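AztD protein (Citrobacter koseri, PDB 6CMK) acts as a periplasmic zinc chaperone that binds zinc ions and hands one directly to the solute-binding protein AztC of a zinc transport system. Local coordinates at residues A68-S73 with A77-I82; G87-I92 with Q136-E141. All coordinates share one frame; numbering follows the deposited sequence.

Contact 1: A68-S73 with A77-I82; sequences ANLSRS and ATIFAI
Asn69 and Ile82 bond to each other through both backbone amides, as do Ser71 and Phe80, and Ser73 N adds a fifth link to Thr78 O. The bond from Phe80 N to Ser71 O, 2.8 Å long, is close to straight (172° at the hydrogen), and the strand axes run antiparallel at 157°. Between these pairs, Leu70 faces Ala81 and Arg72 faces Ile79 as non-hydrogen-bonded pairs.

The apolar contacts lie on the face of Leu70 and Ile79, which packs on strand 392-403. Leu70 CD2 leans back to the small Ala81 methyl, CB, at 3.8 Å, which Ala68 CB also meets. Ile79 CD1 reaches Arg72 CB at 3.9 Å, at the aliphatic base of the side chain, while the guanidinium group leads away. Ile82 and Phe80 occupy the other face, against Phe127.

Polar side chains fasten the turn end. Arg72 NE donates to Ser73 O at 2.9 Å, with that oxygen almost in the guanidinium plane. Ser73 OG and Thr78 OG1 both hydrogen-bond to Glu149 OE2, so one carboxylate oxygen serves both sides of the hairpin's loop end.

This is a beta hairpin with a short loop, the first two strands of a beta-propeller blade.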
loop_
_atom_site.group_PDB
_atom_site.type_symbol
_atom_site.label_atom_id
_atom_site.label_comp_id
_atom_site.label_asym_id
_atom_site.label_seq_id
_atom_site.Cartn_x
_atom_site.Cartn_y
_atom_site.Cartn_z
ATOM N N ALA B 68 17.043 22.534 9.437
ATOM C CA ALA B 68 16.169 21.400 9.686
ATOM C C ALA B 68 16.767 20.089 9.200
ATOM O O ALA B 68 17.526 20.048 8.227
ATOM C CB ALA B 68 14.808 21.587 8.995
ATOM N N ASN B 69 16.398 19.018 9.902
ATOM C CA ASN B 69 16.434 17.659 9.394
ATOM C C ASN B 69 15.024 17.309 8.924
ATOM O O ASN B 69 14.039 17.814 9.461
ATOM C CB ASN B 69 16.905 16.671 10.472
ATOM C CG ASN B 69 18.345 16.922 10.930
ATOM O OD1 ASN B 69 18.705 16.588 12.061
ATOM N ND2 ASN B 69 19.168 17.507 10.063
ATOM N N LEU B 70 14.921 16.466 7.902
ATOM C CA LEU B 70 13.636 16.231 7.257
ATOM C C LEU B 70 13.228 14.772 7.344
ATOM O O LEU B 70 14.058 13.869 7.188
ATOM C CB LEU B 70 13.666 16.661 5.777
ATOM C CG LEU B 70 13.915 18.147 5.515
ATOM C CD1 LEU B 70 14.045 18.428 4.034
ATOM C CD2 LEU B 70 12.799 18.986 6.091
ATOM N N SER B 71 11.931 14.556 7.573
ATOM C CA SER B 71 11.332 13.233 7.536
ATOM C C SER B 71 9.999 13.312 6.807
ATOM O O SER B 71 9.266 14.298 6.928
ATOM C CB SER B 71 11.101 12.660 8.943
ATOM O OG SER B 71 12.315 12.399 9.619
ATOM N N ARG B 72 9.678 12.254 6.070
ATOM C CA ARG B 72 8.383 12.135 5.423
ATOM C C ARG B 72 7.536 11.103 6.146
ATOM O O ARG B 72 8.049 10.182 6.781
ATOM C CB ARG B 72 8.510 11.728 3.949
ATOM C CG ARG B 72 9.216 10.400 3.710
ATOM C CD ARG B 72 8.918 9.841 2.321
ATOM N NE ARG B 72 7.576 9.257 2.236
ATOM C CZ ARG B 72 7.045 8.779 1.113
ATOM N NH1 ARG B 72 7.728 8.821 -0.024
ATOM N NH2 ARG B 72 5.832 8.248 1.121
ATOM N N SER B 73 6.223 11.263 6.022
ATOM C CA SER B 73 5.294 10.248 6.486
ATOM C C SER B 73 5.233 9.104 5.485
ATOM O O SER B 73 5.607 9.247 4.320
ATOM C CB SER B 73 3.896 10.827 6.662
ATOM O OG SER B 73 3.348 11.146 5.396
ATOM N N ALA B 77 1.959 12.414 2.672
ATOM C CA ALA B 77 1.175 13.638 2.668
ATOM C C ALA B 77 1.790 14.722 3.545
ATOM O O ALA B 77 1.463 15.898 3.366
ATOM C CB ALA B 77 -0.260 13.358 3.123
ATOM N N THR B 78 2.676 14.365 4.478
ATOM C CA THR B 78 3.286 15.350 5.361
ATOM C C THR B 78 4.792 15.169 5.400
ATOM O O THR B 78 5.300 14.047 5.303
ATOM C CB THR B 78 2.722 15.264 6.783
ATOM O OG1 THR B 78 2.946 13.961 7.324
ATOM C CG2 THR B 78 1.233 15.571 6.780
ATOM N N ILE B 79 5.481 16.308 5.504
ATOM C CA ILE B 79 6.918 16.424 5.692
ATOM C C ILE B 79 7.122 17.121 7.026
ATOM O O ILE B 79 6.489 18.147 7.288
ATOM C CB ILE B 79 7.581 17.256 4.576
ATOM C CG1 ILE B 79 7.205 16.750 3.183
ATOM C CG2 ILE B 79 9.091 17.318 4.772
ATOM C CD1 ILE B 79 7.650 15.364 2.912
ATOM N N PHE B 80 7.992 16.578 7.862
ATOM C CA PHE B 80 8.313 17.195 9.141
ATOM C C PHE B 80 9.744 17.708 9.118
ATOM O O PHE B 80 10.650 17.036 8.619
ATOM C CB PHE B 80 8.090 16.208 10.287
ATOM C CG PHE B 80 6.636 15.895 10.511
ATOM C CD1 PHE B 80 5.993 14.964 9.726
ATOM C CD2 PHE B 80 5.908 16.561 11.478
ATOM C CE1 PHE B 80 4.644 14.685 9.917
ATOM C CE2 PHE B 80 4.564 16.289 11.672
ATOM C CZ PHE B 80 3.936 15.347 10.887
ATOM N N ALA B 81 9.922 18.919 9.632
ATOM C CA ALA B 81 11.199 19.624 9.607
ATOM C C ALA B 81 11.632 19.818 11.057
ATOM O O ALA B 81 11.128 20.706 11.757
ATOM C CB ALA B 81 11.073 20.949 8.859
ATOM N N ILE B 82 12.548 18.968 11.504
ATOM C CA ILE B 82 12.995 18.943 12.889
ATOM C C ILE B 82 14.153 19.924 13.019
ATOM O O ILE B 82 15.178 19.784 12.337
ATOM C CB ILE B 82 13.412 17.523 13.312
ATOM C CG1 ILE B 82 12.208 16.575 13.399
ATOM C CG2 ILE B 82 14.081 17.555 14.684
ATOM C CD1 ILE B 82 11.636 16.072 12.076
#

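Contact 2: G87-I92 with Q136-E141; sequences GVVSTI and QWFDGE
Val89 CG2 stands over the flat face of the Gln136 carboxamide, almost straight above the carbon CD at 3.6 Å. The methyl is equally close to Gln136 OE1, while Val89 CG1 approaches that oxygen from the same side at 3.9 Å. Valine's branching at CB thus lets it set both methyls against one side of the amide. With CG1 anti to the backbone N (chi1 -176°), Val89 turns both branches to this neighbour. CG2 also reaches Phe138 CZ at 4.4 Å, approaching the ring obliquely.

The amide itself is held in place by its nitrogen. Gln136 is bent at chi2 (66°), which folds the carboxamide over towards the next residue of its own strand, where NE2 donates to Trp137 O at 3.0 Å, with that oxygen close to the amide plane. NE2 also hydrogen-bonds to Gly125 O on the adjacent strand 124-130. Beyond Phe138 the chain enters a type I turn closed by Glu141 N to Phe138 O, and within it Asp139 OD2 bonds to ND1 of the zinc ligand His169.

The two carbonyl acceptors are consistent with NE2 being the nitrogen end of the amide, and this orientation places OE1 in an apolar setting of Val89 and Ile82. That oxygen is buried with no hydrogen-bond partner in the model, so the cost of desolvating it is probably offset by the pair of bonds at NE2 and by close methyl packing.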
loop_
_atom_site.group_PDB
_atom_site.type_symbol
_atom_site.label_atom_id
_atom_site.label_comp_id
_atom_site.label_asym_id
_atom_site.label_seq_id
_atom_site.Cartn_x
_atom_site.Cartn_y
_atom_site.Cartn_z
ATOM N N GLY B 87 14.364 24.405 18.831
ATOM C CA GLY B 87 13.357 23.927 19.762
ATOM C C GLY B 87 11.987 23.703 19.161
ATOM O O GLY B 87 10.980 23.822 19.869
ATOM N N VAL B 88 11.910 23.368 17.875
ATOM C CA VAL B 88 10.618 23.292 17.205
ATOM C C VAL B 88 10.687 22.254 16.102
ATOM O O VAL B 88 11.745 22.005 15.521
ATOM C CB VAL B 88 10.205 24.666 16.630
ATOM C CG1 VAL B 88 11.159 25.086 15.518
ATOM C CG2 VAL B 88 8.766 24.644 16.141
ATOM N N VAL B 89 9.539 21.658 15.809
ATOM C CA VAL B 89 9.351 20.831 14.623
ATOM C C VAL B 89 8.223 21.470 13.828
ATOM O O VAL B 89 7.132 21.696 14.366
ATOM C CB VAL B 89 9.023 19.371 14.978
ATOM C CG1 VAL B 89 8.943 18.517 13.720
ATOM C CG2 VAL B 89 10.053 18.815 15.953
ATOM N N SER B 90 8.497 21.800 12.571
ATOM C CA SER B 90 7.505 22.367 11.672
ATOM C C SER B 90 6.949 21.265 10.793
ATOM O O SER B 90 7.572 20.218 10.611
ATOM C CB SER B 90 8.101 23.464 10.787
ATOM O OG SER B 90 8.594 24.538 11.558
ATOM N N THR B 91 5.768 21.517 10.240
ATOM C CA THR B 91 5.053 20.511 9.471
ATOM C C THR B 91 4.603 21.103 8.149
ATOM O O THR B 91 4.045 22.202 8.105
ATOM C CB THR B 91 3.862 19.990 10.265
ATOM O OG1 THR B 91 2.841 20.987 10.313
ATOM C CG2 THR B 91 4.309 19.676 11.670
ATOM N N ILE B 92 4.835 20.354 7.077
ATOM C CA ILE B 92 4.539 20.768 5.714
ATOM C C ILE B 92 3.558 19.766 5.119
ATOM O O ILE B 92 3.768 18.550 5.216
ATOM C CB ILE B 92 5.826 20.835 4.869
ATOM C CG1 ILE B 92 6.740 21.958 5.364
ATOM C CG2 ILE B 92 5.509 21.030 3.383
ATOM C CD1 ILE B 92 8.175 21.856 4.842
ATOM N N GLN B 136 7.443 12.118 18.223
ATOM C CA GLN B 136 8.553 13.057 18.149
ATOM C C GLN B 136 9.285 13.053 19.487
ATOM O O GLN B 136 8.675 13.310 20.533
ATOM C CB GLN B 136 8.058 14.463 17.796
ATOM C CG GLN B 136 9.149 15.531 17.802
ATOM C CD GLN B 136 10.162 15.284 16.705
ATOM O OE1 GLN B 136 9.806 15.223 15.527
ATOM N NE2 GLN B 136 11.421 15.131 17.080
ATOM N N TRP B 137 10.579 12.750 19.448
ATOM C CA TRP B 137 11.432 12.782 20.630
ATOM C C TRP B 137 11.996 14.177 20.854
ATOM O O TRP B 137 12.290 14.913 19.906
ATOM C CB TRP B 137 12.582 11.789 20.484
ATOM C CG TRP B 137 13.297 11.509 21.764
ATOM C CD1 TRP B 137 14.373 12.177 22.279
ATOM C CD2 TRP B 137 12.983 10.472 22.692
ATOM N NE1 TRP B 137 14.744 11.616 23.484
ATOM C CE2 TRP B 137 13.902 10.567 23.756
ATOM C CE3 TRP B 137 12.005 9.470 22.728
ATOM C CZ2 TRP B 137 13.877 9.696 24.838
ATOM C CZ3 TRP B 137 11.980 8.607 23.815
ATOM C CH2 TRP B 137 12.918 8.724 24.848
ATOM N N PHE B 138 12.158 14.536 22.129
ATOM C CA PHE B 138 12.814 15.783 22.515
ATOM C C PHE B 138 13.921 15.442 23.503
ATOM O O PHE B 138 13.641 15.002 24.622
ATOM C CB PHE B 138 11.823 16.784 23.125
ATOM C CG PHE B 138 10.867 17.365 22.125
ATOM C CD1 PHE B 138 9.702 16.693 21.803
ATOM C CD2 PHE B 138 11.137 18.570 21.500
ATOM C CE1 PHE B 138 8.820 17.211 20.876
ATOM C CE2 PHE B 138 10.259 19.100 20.578
ATOM C CZ PHE B 138 9.095 18.413 20.261
ATOM N N ASP B 139 15.171 15.648 23.083
ATOM C CA ASP B 139 16.328 15.276 23.890
ATOM C C ASP B 139 16.396 16.028 25.213
ATOM O O ASP B 139 17.028 15.535 26.155
ATOM C CB ASP B 139 17.615 15.531 23.109
ATOM C CG ASP B 139 17.816 14.560 21.957
ATOM O OD1 ASP B 139 17.034 13.594 21.812
ATOM O OD2 ASP B 139 18.775 14.771 21.185
ATOM N N GLY B 140 15.785 17.209 25.307
ATOM C CA GLY B 140 15.842 18.010 26.516
ATOM C C GLY B 140 14.583 17.997 27.349
ATOM O O GLY B 140 14.498 18.752 28.326
ATOM N N GLU B 141 13.605 17.165 27.011
ATOM C CA GLU B 141 12.348 17.082 27.730
ATOM C C GLU B 141 12.247 15.709 28.376
ATOM O O GLU B 141 12.920 14.761 27.971
ATOM C CB GLU B 141 11.151 17.323 26.799
ATOM C CG GLU B 141 11.158 18.666 26.068
ATOM C CD GLU B 141 10.885 19.845 26.969
ATOM O OE1 GLU B 141 10.250 19.653 28.029
ATOM O OE2 GLU B 141 11.309 20.965 26.615
#

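The centres of contacts 1 and 2 lie 11 Å apart, and they come in series along the chain: the hairpin of contact 1 is complete before strand 88-100 begins contact 2. They share one sheet, in which strands 78-83 and 88-100 are antiparallel neighbours, joined by probable backbone hydrogen bonds of Ile79 with Ile92 and Ala81 with Ser90. Contact 1 stays within this propeller blade, whereas contact 2 crosses to the next sheet through strand 133-138. Ile82 packs its CG1 on Gln136 OE1, joining the two. The second sheet also carries His126, a ligand of a high-affinity zinc, so this interface borders a zinc site.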